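Local coordinates for naphthalene dioxygenase large subunit (Rhodococcus sp., PDB 2B1X), which carries a Rieske-type iron-sulfur cluster in one domain and a mononuclear iron(III) ion in another, as the large subunit of a dioxygenase, at residues R40-H44 and A45-L49; S223-L227 and G228-P232; M266-P269 and E270-E274. All coordinates share one frame; numbering follows the deposited sequence.

Contact 1 (R40-H44 and A45-L49); sequences RIFGH and AWVFL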
ATOM      1  N   ARG A  40     -18.988  17.876   7.810  1.00 13.60           N
ATOM      2  CA  ARG A  40     -20.384  18.129   8.108  1.00 13.65           C
ATOM      3  C   ARG A  40     -20.945  17.197   9.151  1.00 13.46           C
ATOM      4  O   ARG A  40     -21.827  17.609   9.911  1.00 13.30           O
ATOM      5  CB  ARG A  40     -21.231  18.150   6.848  1.00 14.13           C
ATOM      6  CG  ARG A  40     -20.837  19.320   6.000  1.00 15.29           C
ATOM      7  CD  ARG A  40     -21.900  19.930   5.191  1.00 20.35           C
ATOM      8  NE  ARG A  40     -21.367  21.083   4.463  1.00 23.03           N
ATOM      9  CZ  ARG A  40     -21.992  21.715   3.477  1.00 23.68           C
ATOM     10  NH1 ARG A  40     -23.208  21.311   3.074  1.00 21.37           N
ATOM     11  NH2 ARG A  40     -21.386  22.758   2.911  1.00 25.07           N
ATOM     12  N   ILE A  41     -20.422  15.967   9.226  1.00 12.21           N
ATOM     13  CA  ILE A  41     -20.789  15.093  10.348  1.00 12.85           C
ATOM     14  C   ILE A  41     -19.773  15.160  11.482  1.00 12.37           C
ATOM     15  O   ILE A  41     -20.123  15.570  12.561  1.00 11.18           O
ATOM     16  CB  ILE A  41     -21.042  13.611   9.905  1.00 12.85           C
ATOM     17  CG1 ILE A  41     -22.503  13.435   9.465  1.00 13.71           C
ATOM     18  CG2 ILE A  41     -20.811  12.672  11.038  1.00 13.47           C
ATOM     19  CD1 ILE A  41     -22.795  13.932   8.108  1.00 12.88           C
ATOM     20  N   PHE A  42     -18.515  14.802  11.208  1.00 12.30           N
ATOM     21  CA  PHE A  42     -17.524  14.620  12.269  1.00 12.57           C
ATOM     22  C   PHE A  42     -16.987  15.920  12.841  1.00 12.70           C
ATOM     23  O   PHE A  42     -16.464  15.942  13.964  1.00 12.86           O
ATOM     24  CB  PHE A  42     -16.431  13.607  11.860  1.00 11.78           C
ATOM     25  CG  PHE A  42     -16.966  12.200  11.697  1.00 12.55           C
ATOM     26  CD1 PHE A  42     -17.172  11.656  10.414  1.00 11.22           C
ATOM     27  CD2 PHE A  42     -17.328  11.443  12.806  1.00 11.09           C
ATOM     28  CE1 PHE A  42     -17.706  10.414  10.253  1.00 11.60           C
ATOM     29  CE2 PHE A  42     -17.863  10.162  12.664  1.00 10.23           C
ATOM     30  CZ  PHE A  42     -18.059   9.635  11.394  1.00 10.98           C
ATOM     31  N   GLY A  43     -17.151  17.008  12.092  1.00 12.95           N
ATOM     32  CA  GLY A  43     -16.847  18.322  12.615  1.00 13.33           C
ATOM     33  C   GLY A  43     -17.971  18.975  13.410  1.00 14.37           C
ATOM     34  O   GLY A  43     -17.769  20.049  13.984  1.00 14.63           O
ATOM     35  N   HIS A  44     -19.140  18.329  13.492  1.00 14.47           N
ATOM     36  CA  HIS A  44     -20.248  18.925  14.229  1.00 14.70           C
ATOM     37  C   HIS A  44     -20.845  18.028  15.311  1.00 14.61           C
ATOM     38  O   HIS A  44     -21.145  18.492  16.391  1.00 15.56           O
ATOM     39  CB  HIS A  44     -21.320  19.398  13.254  1.00 14.88           C
ATOM     40  CG  HIS A  44     -20.908  20.604  12.477  1.00 15.69           C
ATOM     41  ND1 HIS A  44     -20.193  20.529  11.297  1.00 16.22           N
ATOM     42  CD2 HIS A  44     -21.072  21.923  12.735  1.00 15.56           C
ATOM     43  CE1 HIS A  44     -19.944  21.750  10.858  1.00 15.34           C
ATOM     44  NE2 HIS A  44     -20.478  22.614  11.707  1.00 17.44           N
ATOM     45  N   ALA A  45     -20.979  16.741  15.024  1.00 13.82           N
ATOM     46  CA  ALA A  45     -21.659  15.810  15.902  1.00 13.07           C
ATOM     47  C   ALA A  45     -20.852  15.525  17.150  1.00 13.01           C
ATOM     48  O   ALA A  45     -19.664  15.831  17.209  1.00 13.87           O
ATOM     49  CB  ALA A  45     -21.935  14.506  15.157  1.00 12.64           C
ATOM     50  N   TRP A  46     -21.514  14.965  18.164  1.00 12.21           N
ATOM     51  CA  TRP A  46     -20.833  14.516  19.365  1.00 11.52           C
ATOM     52  C   TRP A  46     -20.339  13.095  19.087  1.00 11.36           C
ATOM     53  O   TRP A  46     -21.141  12.220  18.741  1.00 11.74           O
ATOM     54  CB  TRP A  46     -21.794  14.494  20.558  1.00 10.71           C
ATOM     55  CG  TRP A  46     -22.067  15.834  21.148  1.00 11.14           C
ATOM     56  CD1 TRP A  46     -23.084  16.677  20.824  1.00 11.35           C
ATOM     57  CD2 TRP A  46     -21.278  16.514  22.126  1.00 11.15           C
ATOM     58  NE1 TRP A  46     -23.003  17.836  21.565  1.00 11.77           N
ATOM     59  CE2 TRP A  46     -21.905  17.754  22.382  1.00 12.61           C
ATOM     60  CE3 TRP A  46     -20.115  16.184  22.846  1.00 10.86           C
ATOM     61  CZ2 TRP A  46     -21.419  18.660  23.330  1.00 12.69           C
ATOM     62  CZ3 TRP A  46     -19.627  17.081  23.774  1.00 11.14           C
ATOM     63  CH2 TRP A  46     -20.272  18.309  24.008  1.00 12.37           C
ATOM     64  N   VAL A  47     -19.053  12.862  19.329  1.00 10.92           N
ATOM     65  CA  VAL A  47     -18.392  11.584  19.032  1.00 11.02           C
ATOM     66  C   VAL A  47     -17.821  10.959  20.321  1.00 11.84           C
ATOM     67  O   VAL A  47     -17.214  11.645  21.136  1.00 10.83           O
ATOM     68  CB  VAL A  47     -17.239  11.810  18.041  1.00 11.78           C
ATOM     69  CG1 VAL A  47     -16.441  10.498  17.794  1.00 10.39           C
ATOM     70  CG2 VAL A  47     -17.772  12.489  16.740  1.00 10.46           C
ATOM     71  N   PHE A  48     -18.065   9.660  20.515  1.00 11.02           N
ATOM     72  CA  PHE A  48     -17.600   8.980  21.709  1.00 11.59           C
ATOM     73  C   PHE A  48     -16.059   8.831  21.662  1.00 12.15           C
ATOM     74  O   PHE A  48     -15.478   8.451  20.623  1.00 11.23           O
ATOM     75  CB  PHE A  48     -18.266   7.600  21.836  1.00 11.63           C
ATOM     76  CG  PHE A  48     -17.710   6.770  22.968  1.00 12.27           C
ATOM     77  CD1 PHE A  48     -18.103   6.997  24.278  1.00 11.52           C
ATOM     78  CD2 PHE A  48     -16.769   5.781  22.710  1.00 13.17           C
ATOM     79  CE1 PHE A  48     -17.561   6.239  25.338  1.00 12.13           C
ATOM     80  CE2 PHE A  48     -16.209   5.039  23.730  1.00 12.42           C
ATOM     81  CZ  PHE A  48     -16.620   5.242  25.062  1.00 12.92           C
ATOM     82  N   LEU A  49     -15.418   9.121  22.795  1.00 12.09           N
ATOM     83  CA  LEU A  49     -13.958   9.064  22.910  1.00 12.87           C
ATOM     84  C   LEU A  49     -13.462   7.965  23.859  1.00 13.22           C
ATOM     85  O   LEU A  49     -12.545   7.207  23.536  1.00 13.89           O
ATOM     86  CB  LEU A  49     -13.449  10.387  23.463  1.00 12.58           C
ATOM     87  CG  LEU A  49     -13.811  11.623  22.613  1.00 13.96           C
ATOM     88  CD1 LEU A  49     -13.431  12.908  23.305  1.00 12.08           C
ATOM     89  CD2 LEU A  49     -13.127  11.521  21.279  1.00 12.47           C
TER
HETATM   90  O   HOH W   1     -17.571  16.999  16.225  1.00 21.35           O
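F42 and V47 meet at the edge of the phenyl ring: CG2 of V47 lies near the ring plane, 4.1 Å from CD2 of F42, and the two side chains cross at about a right angle. V47 reaches this edge because CG1 is anti to its backbone N (chi1 175°), which leaves CG2 as the branch beside that N. One face of the same ring is covered from within the turn, with CG2 of I41 standing 3.7 Å above the plane, over the ring centre. The two aliphatic groups thus meet F42 differently, one over a face and one at the edge.

The backbone turns here around a double acceptor. I41 O takes the N-H of H44 at 3.1 Å and that of A45 at 2.9 Å, the latter nearly straight at 171°, so residues 41-45 close an alpha-turn. CB of A45 comes within 3.3 Å of I41 O. A water donates to F42 O at 2.7 Å and to A45 O at 2.6 Å, bridging the two carbonyls.

The turn follows helix 31-40, to which H44 ND1 is tied through E39 O. I41 packs on helix 422-436 at W431, L434 and M435, and F42 meets W203 edge-to-face. The V47 backbone hydrogen-bonds with that of G157 on the adjacent antiparallel strand 154-158, beyond which lies 147-151.

Contact 2 (S223-L227 and G228-P232); sequences SMVEL and GLAPP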
ATOM      1  N   SER A 223     -24.893 -19.872  10.498  1.00 13.13           N
ATOM      2  CA  SER A 223     -23.969 -20.820  11.130  1.00 13.01           C
ATOM      3  C   SER A 223     -24.192 -20.901  12.638  1.00 13.14           C
ATOM      4  O   SER A 223     -24.111 -21.984  13.223  1.00 13.68           O
ATOM      5  CB  SER A 223     -22.520 -20.432  10.855  1.00 13.07           C
ATOM      6  OG  SER A 223     -22.210 -19.190  11.472  1.00 13.01           O
ATOM      7  N   MET A 224     -24.421 -19.749  13.267  1.00 12.97           N
ATOM      8  CA  MET A 224     -24.611 -19.682  14.713  1.00 14.48           C
ATOM      9  C   MET A 224     -25.997 -20.179  15.141  1.00 14.38           C
ATOM     10  O   MET A 224     -26.141 -20.748  16.222  1.00 14.93           O
ATOM     11  CB  MET A 224     -24.328 -18.260  15.244  1.00 14.32           C
ATOM     12  CG  MET A 224     -22.904 -17.732  14.951  1.00 15.09           C
ATOM     13  SD  MET A 224     -21.602 -18.848  15.535  1.00 21.29           S
ATOM     14  CE  MET A 224     -21.347 -18.272  17.199  1.00 20.61           C
ATOM     15  N   VAL A 225     -27.008 -19.952  14.300  1.00 14.77           N
ATOM     16  CA  VAL A 225     -28.309 -20.589  14.466  1.00 15.92           C
ATOM     17  C   VAL A 225     -28.130 -22.124  14.465  1.00 17.29           C
ATOM     18  O   VAL A 225     -28.686 -22.803  15.304  1.00 18.11           O
ATOM     19  CB  VAL A 225     -29.339 -20.155  13.363  1.00 15.03           C
ATOM     20  CG1 VAL A 225     -30.615 -21.031  13.378  1.00 16.17           C
ATOM     21  CG2 VAL A 225     -29.720 -18.716  13.533  1.00 14.27           C
ATOM     22  N   GLU A 226     -27.363 -22.667  13.518  1.00 18.09           N
ATOM     23  CA  GLU A 226     -27.172 -24.126  13.482  1.00 19.48           C
ATOM     24  C   GLU A 226     -26.400 -24.686  14.686  1.00 18.83           C
ATOM     25  O   GLU A 226     -26.628 -25.815  15.122  1.00 19.31           O
ATOM     26  CB  GLU A 226     -26.554 -24.565  12.158  1.00 19.84           C
ATOM     27  CG  GLU A 226     -27.410 -24.087  11.004  1.00 23.82           C
ATOM     28  CD  GLU A 226     -27.227 -24.857   9.714  1.00 27.82           C
ATOM     29  OE1 GLU A 226     -28.259 -25.024   9.020  1.00 30.34           O
ATOM     30  OE2 GLU A 226     -26.081 -25.277   9.407  1.00 28.38           O
ATOM     31  N   LEU A 227     -25.511 -23.883  15.244  1.00 18.49           N
ATOM     32  CA  LEU A 227     -24.744 -24.307  16.396  1.00 18.22           C
ATOM     33  C   LEU A 227     -25.467 -24.097  17.721  1.00 18.35           C
ATOM     34  O   LEU A 227     -24.965 -24.511  18.740  1.00 18.64           O
ATOM     35  CB  LEU A 227     -23.393 -23.589  16.425  1.00 17.51           C
ATOM     36  CG  LEU A 227     -22.379 -23.842  15.307  1.00 17.90           C
ATOM     37  CD1 LEU A 227     -21.018 -23.209  15.649  1.00 16.83           C
ATOM     38  CD2 LEU A 227     -22.237 -25.327  14.975  1.00 19.94           C
ATOM     39  N   GLY A 228     -26.626 -23.439  17.705  1.00 18.92           N
ATOM     40  CA  GLY A 228     -27.433 -23.242  18.895  1.00 19.31           C
ATOM     41  C   GLY A 228     -27.117 -21.971  19.651  1.00 20.05           C
ATOM     42  O   GLY A 228     -27.600 -21.771  20.763  1.00 19.47           O
ATOM     43  N   LEU A 229     -26.312 -21.085  19.046  1.00 21.31           N
ATOM     44  CA  LEU A 229     -25.894 -19.852  19.715  1.00 21.79           C
ATOM     45  C   LEU A 229     -26.762 -18.637  19.369  1.00 22.04           C
ATOM     46  O   LEU A 229     -26.943 -17.751  20.211  1.00 22.90           O
ATOM     47  CB  LEU A 229     -24.413 -19.548  19.435  1.00 22.61           C
ATOM     48  CG  LEU A 229     -23.417 -20.342  20.279  1.00 23.69           C
ATOM     49  CD1 LEU A 229     -22.746 -21.400  19.435  1.00 24.01           C
ATOM     50  CD2 LEU A 229     -22.396 -19.384  20.852  1.00 26.59           C
ATOM     51  N   ALA A 230     -27.295 -18.587  18.150  1.00 21.75           N
ATOM     52  CA  ALA A 230     -28.238 -17.529  17.771  1.00 21.51           C
ATOM     53  C   ALA A 230     -29.658 -18.050  17.955  1.00 22.37           C
ATOM     54  O   ALA A 230     -29.862 -19.266  17.929  1.00 21.84           O
ATOM     55  CB  ALA A 230     -28.008 -17.093  16.336  1.00 21.20           C
ATOM     56  N   PRO A 231     -30.643 -17.158  18.131  1.00 22.81           N
ATOM     57  CA  PRO A 231     -32.047 -17.591  18.272  1.00 22.58           C
ATOM     58  C   PRO A 231     -32.520 -18.416  17.052  1.00 22.84           C
ATOM     59  O   PRO A 231     -32.380 -17.940  15.906  1.00 22.36           O
ATOM     60  CB  PRO A 231     -32.838 -16.276  18.333  1.00 22.44           C
ATOM     61  CG  PRO A 231     -31.809 -15.154  18.606  1.00 23.14           C
ATOM     62  CD  PRO A 231     -30.489 -15.683  18.177  1.00 22.52           C
ATOM     63  N   PRO A 232     -33.063 -19.616  17.293  1.00 22.49           N
ATOM     64  CA  PRO A 232     -33.517 -20.493  16.206  1.00 22.48           C
ATOM     65  C   PRO A 232     -34.862 -20.088  15.590  1.00 22.61           C
ATOM     66  O   PRO A 232     -35.143 -20.463  14.460  1.00 22.67           O
ATOM     67  CB  PRO A 232     -33.617 -21.869  16.883  1.00 22.11           C
ATOM     68  CG  PRO A 232     -33.905 -21.595  18.284  1.00 22.02           C
ATOM     69  CD  PRO A 232     -33.256 -20.239  18.614  1.00 22.48           C
TER
HETATM   70  O   HOH W   2     -30.261 -21.775  17.512  1.00 24.13           O
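The chain leaves helix 222-227 by a Schellman motif, in which G228, at a positive phi of 90°, turns back so that its N bonds V225 O at 3.2 Å while the next residue, L229, sends its N to M224 O at 2.8 Å. M224 O also accepts A230 N, 3.1 Å away. Its two donors approach differently: L229 N is only modestly tilted from the carbonyl plane, whereas A230 N stands well above it. Such paired grips tie carbonyls of the last helical turn to the departing chain.

An apolar cluster beside the turn accompanies these bonds. The M224 side chain is bent at both outer torsions (chi2 -54°, chi3 -89°), which folds CE over to L229 CD2 at 4.0 Å, and the two chains cross at a slant. The other branch of the same leucine, CD1, rests 3.8 Å from CB of L227, so the two branches of L229 reach M224 and L227 respectively. Separately, CG2 of V225 lies 3.7 Å from the methyl CB of A230.

F368 packs on both M224 and A230, while R80 of the small subunit packs on M224 and donates from NH1 to S223 OG. Where the chain moves on toward P231, a water donates one hydrogen to V225 O at 2.9 Å and the other to A230 O at 2.6 Å.

Contact 3 (M266-P269 and E270-E274); sequences MGLP and ENIVE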
ATOM      1  N   MET A 266     -31.953 -10.232  32.167  1.00 21.13           N
ATOM      2  CA  MET A 266     -30.859 -10.865  31.413  1.00 21.39           C
ATOM      3  C   MET A 266     -30.067 -11.821  32.290  1.00 21.21           C
ATOM      4  O   MET A 266     -28.907 -12.136  32.002  1.00 21.71           O
ATOM      5  CB  MET A 266     -29.910  -9.812  30.822  1.00 20.46           C
ATOM      6  CG  MET A 266     -30.551  -8.906  29.815  1.00 21.69           C
ATOM      7  SD  MET A 266     -29.322  -7.913  28.992  1.00 24.26           S
ATOM      8  CE  MET A 266     -28.729  -9.147  27.750  1.00 21.70           C
ATOM      9  N   GLY A 267     -30.680 -12.253  33.387  1.00 20.96           N
ATOM     10  CA  GLY A 267     -29.979 -13.077  34.359  1.00 20.32           C
ATOM     11  C   GLY A 267     -28.784 -12.415  35.035  1.00 19.89           C
ATOM     12  O   GLY A 267     -27.857 -13.098  35.484  1.00 19.89           O
ATOM     13  N   LEU A 268     -28.804 -11.094  35.151  1.00 19.65           N
ATOM     14  CA  LEU A 268     -27.752 -10.396  35.888  1.00 19.68           C
ATOM     15  C   LEU A 268     -27.655 -10.852  37.334  1.00 20.14           C
ATOM     16  O   LEU A 268     -28.660 -11.326  37.921  1.00 20.25           O
ATOM     17  CB  LEU A 268     -27.963  -8.892  35.836  1.00 19.54           C
ATOM     18  CG  LEU A 268     -27.630  -8.249  34.494  1.00 19.40           C
ATOM     19  CD1 LEU A 268     -28.197  -6.854  34.484  1.00 19.46           C
ATOM     20  CD2 LEU A 268     -26.112  -8.264  34.208  1.00 19.83           C
ATOM     21  N   PRO A 269     -26.461 -10.736  37.929  1.00 20.54           N
ATOM     22  CA  PRO A 269     -26.280 -11.164  39.314  1.00 20.76           C
ATOM     23  C   PRO A 269     -27.210 -10.412  40.273  1.00 20.99           C
ATOM     24  O   PRO A 269     -27.626  -9.265  40.031  1.00 20.54           O
ATOM     25  CB  PRO A 269     -24.815 -10.830  39.600  1.00 20.76           C
ATOM     26  CG  PRO A 269     -24.162 -10.809  38.233  1.00 21.25           C
ATOM     27  CD  PRO A 269     -25.207 -10.224  37.345  1.00 20.67           C
ATOM     28  N   GLU A 270     -27.516 -11.079  41.375  1.00 20.89           N
ATOM     29  CA  GLU A 270     -28.524 -10.627  42.333  1.00 21.51           C
ATOM     30  C   GLU A 270     -28.242  -9.233  42.907  1.00 20.64           C
ATOM     31  O   GLU A 270     -29.174  -8.439  43.095  1.00 20.36           O
ATOM     32  CB  GLU A 270     -28.657 -11.653  43.455  1.00 22.32           C
ATOM     33  CG  GLU A 270     -29.200 -12.991  42.973  1.00 28.12           C
ATOM     34  CD  GLU A 270     -28.120 -14.060  42.737  1.00 35.47           C
ATOM     35  OE1 GLU A 270     -27.144 -13.828  41.933  1.00 34.04           O
ATOM     36  OE2 GLU A 270     -28.276 -15.158  43.365  1.00 37.25           O
ATOM     37  N   ASN A 271     -26.973  -8.928  43.183  1.00 19.61           N
ATOM     38  CA  ASN A 271     -26.647  -7.624  43.729  1.00 19.47           C
ATOM     39  C   ASN A 271     -26.874  -6.499  42.723  1.00 19.48           C
ATOM     40  O   ASN A 271     -27.271  -5.398  43.101  1.00 19.03           O
ATOM     41  CB  ASN A 271     -25.233  -7.591  44.345  1.00 19.50           C
ATOM     42  CG  ASN A 271     -24.129  -7.845  43.331  1.00 19.94           C
ATOM     43  OD1 ASN A 271     -24.165  -8.814  42.571  1.00 18.50           O
ATOM     44  ND2 ASN A 271     -23.118  -6.992  43.353  1.00 19.84           N
ATOM     45  N   ILE A 272     -26.638  -6.786  41.439  1.00 19.16           N
ATOM     46  CA  ILE A 272     -26.866  -5.814  40.386  1.00 18.97           C
ATOM     47  C   ILE A 272     -28.368  -5.590  40.170  1.00 19.17           C
ATOM     48  O   ILE A 272     -28.817  -4.461  39.954  1.00 19.55           O
ATOM     49  CB  ILE A 272     -26.129  -6.230  39.060  1.00 18.89           C
ATOM     50  CG1 ILE A 272     -24.624  -6.484  39.308  1.00 18.69           C
ATOM     51  CG2 ILE A 272     -26.316  -5.190  38.007  1.00 17.93           C
ATOM     52  CD1 ILE A 272     -23.824  -5.329  39.940  1.00 16.74           C
ATOM     53  N   VAL A 273     -29.149  -6.660  40.241  1.00 19.06           N
ATOM     54  CA  VAL A 273     -30.600  -6.550  40.106  1.00 19.66           C
ATOM     55  C   VAL A 273     -31.188  -5.707  41.251  1.00 20.37           C
ATOM     56  O   VAL A 273     -32.033  -4.849  41.019  1.00 19.37           O
ATOM     57  CB  VAL A 273     -31.272  -7.928  40.063  1.00 19.64           C
ATOM     58  CG1 VAL A 273     -32.802  -7.806  40.154  1.00 19.14           C
ATOM     59  CG2 VAL A 273     -30.878  -8.673  38.811  1.00 19.12           C
ATOM     60  N   GLU A 274     -30.711  -5.939  42.473  1.00 21.26           N
ATOM     61  CA  GLU A 274     -31.059  -5.110  43.622  1.00 23.17           C
ATOM     62  C   GLU A 274     -30.866  -3.638  43.311  1.00 22.94           C
ATOM     63  O   GLU A 274     -31.777  -2.831  43.515  1.00 22.41           O
ATOM     64  CB  GLU A 274     -30.144  -5.451  44.793  1.00 24.29           C
ATOM     65  CG  GLU A 274     -30.771  -6.199  45.947  1.00 29.44           C
ATOM     66  CD  GLU A 274     -29.953  -6.040  47.229  1.00 36.00           C
ATOM     67  OE1 GLU A 274     -28.755  -6.440  47.236  1.00 38.47           O
ATOM     68  OE2 GLU A 274     -30.494  -5.503  48.225  1.00 39.28           O
TER
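P269 has the most surface buried here, and its carbonyl and ring meet different groups of the helix that follows. P269 O is the acceptor for V273 N at 3.0 Å, in a fairly straight bond whose donor lies close to the carbonyl's own axis. I272 N stands equally near, 3.0 Å from P269 O, but its N-H points poorly, at 122°, and this bond is weak. The carbonyl therefore has one firm donor and one marginal one. The ring itself meets I272 loosely, CD of P269 lying 4.3 Å from CG1 of I272.

I272 reaches back toward the loop with both branches. CG1 is beside the backbone N and anti to the carbonyl carbon (chi1 -54°), which turns it to the proline ring, while CG2 of I272 lies 4.3 Å from CD1 of L268. P269 occupies the N-cap position of helix 270-279, and the bond it receives from V273 is the first i to i+4 bond of that helix. Its ring offers no side-chain acceptor to the first turn, and the N of E270, buried by the contact, has no partner in the model.

L268 completes the apolar group, with CB 4.2 Å from CG2 of V273. The same methyl lies 3.6 Å from L268 O, so one methyl of V273 touches both CB and the carbonyl O of L268.

N271 has CG between its backbone N and carbonyl carbon (chi1 63°), folding the amide back until OD1 is 3.6 Å from CB of P269. Its ND2 is held by D345 O, in a loop that also brings P347 against P269 and N271. F350 of helix 348-361 packs on L268 and P269, while F288 of helix 282-288 touches L268.

Overall arrangement
The three contacts are local, each within one continuous run of the chain, and do not touch one another. Segment 45-49 of contact 1 belongs to the Rieske domain, whereas contacts 2 and 3 both lie within the catalytic domain. Contacts 2 and 3 are the nearest pair, with centres 26 Å apart and nearest atoms about 11 Å apart. Contact 1 is 36 Å from contact 2 and 35 Å from contact 3, centre to centre. Contact 2 is related to the iron(III) site bound by H216, H221 and D372: its helix begins just after H221, and the M224 side chain is about 9 Å from the ion.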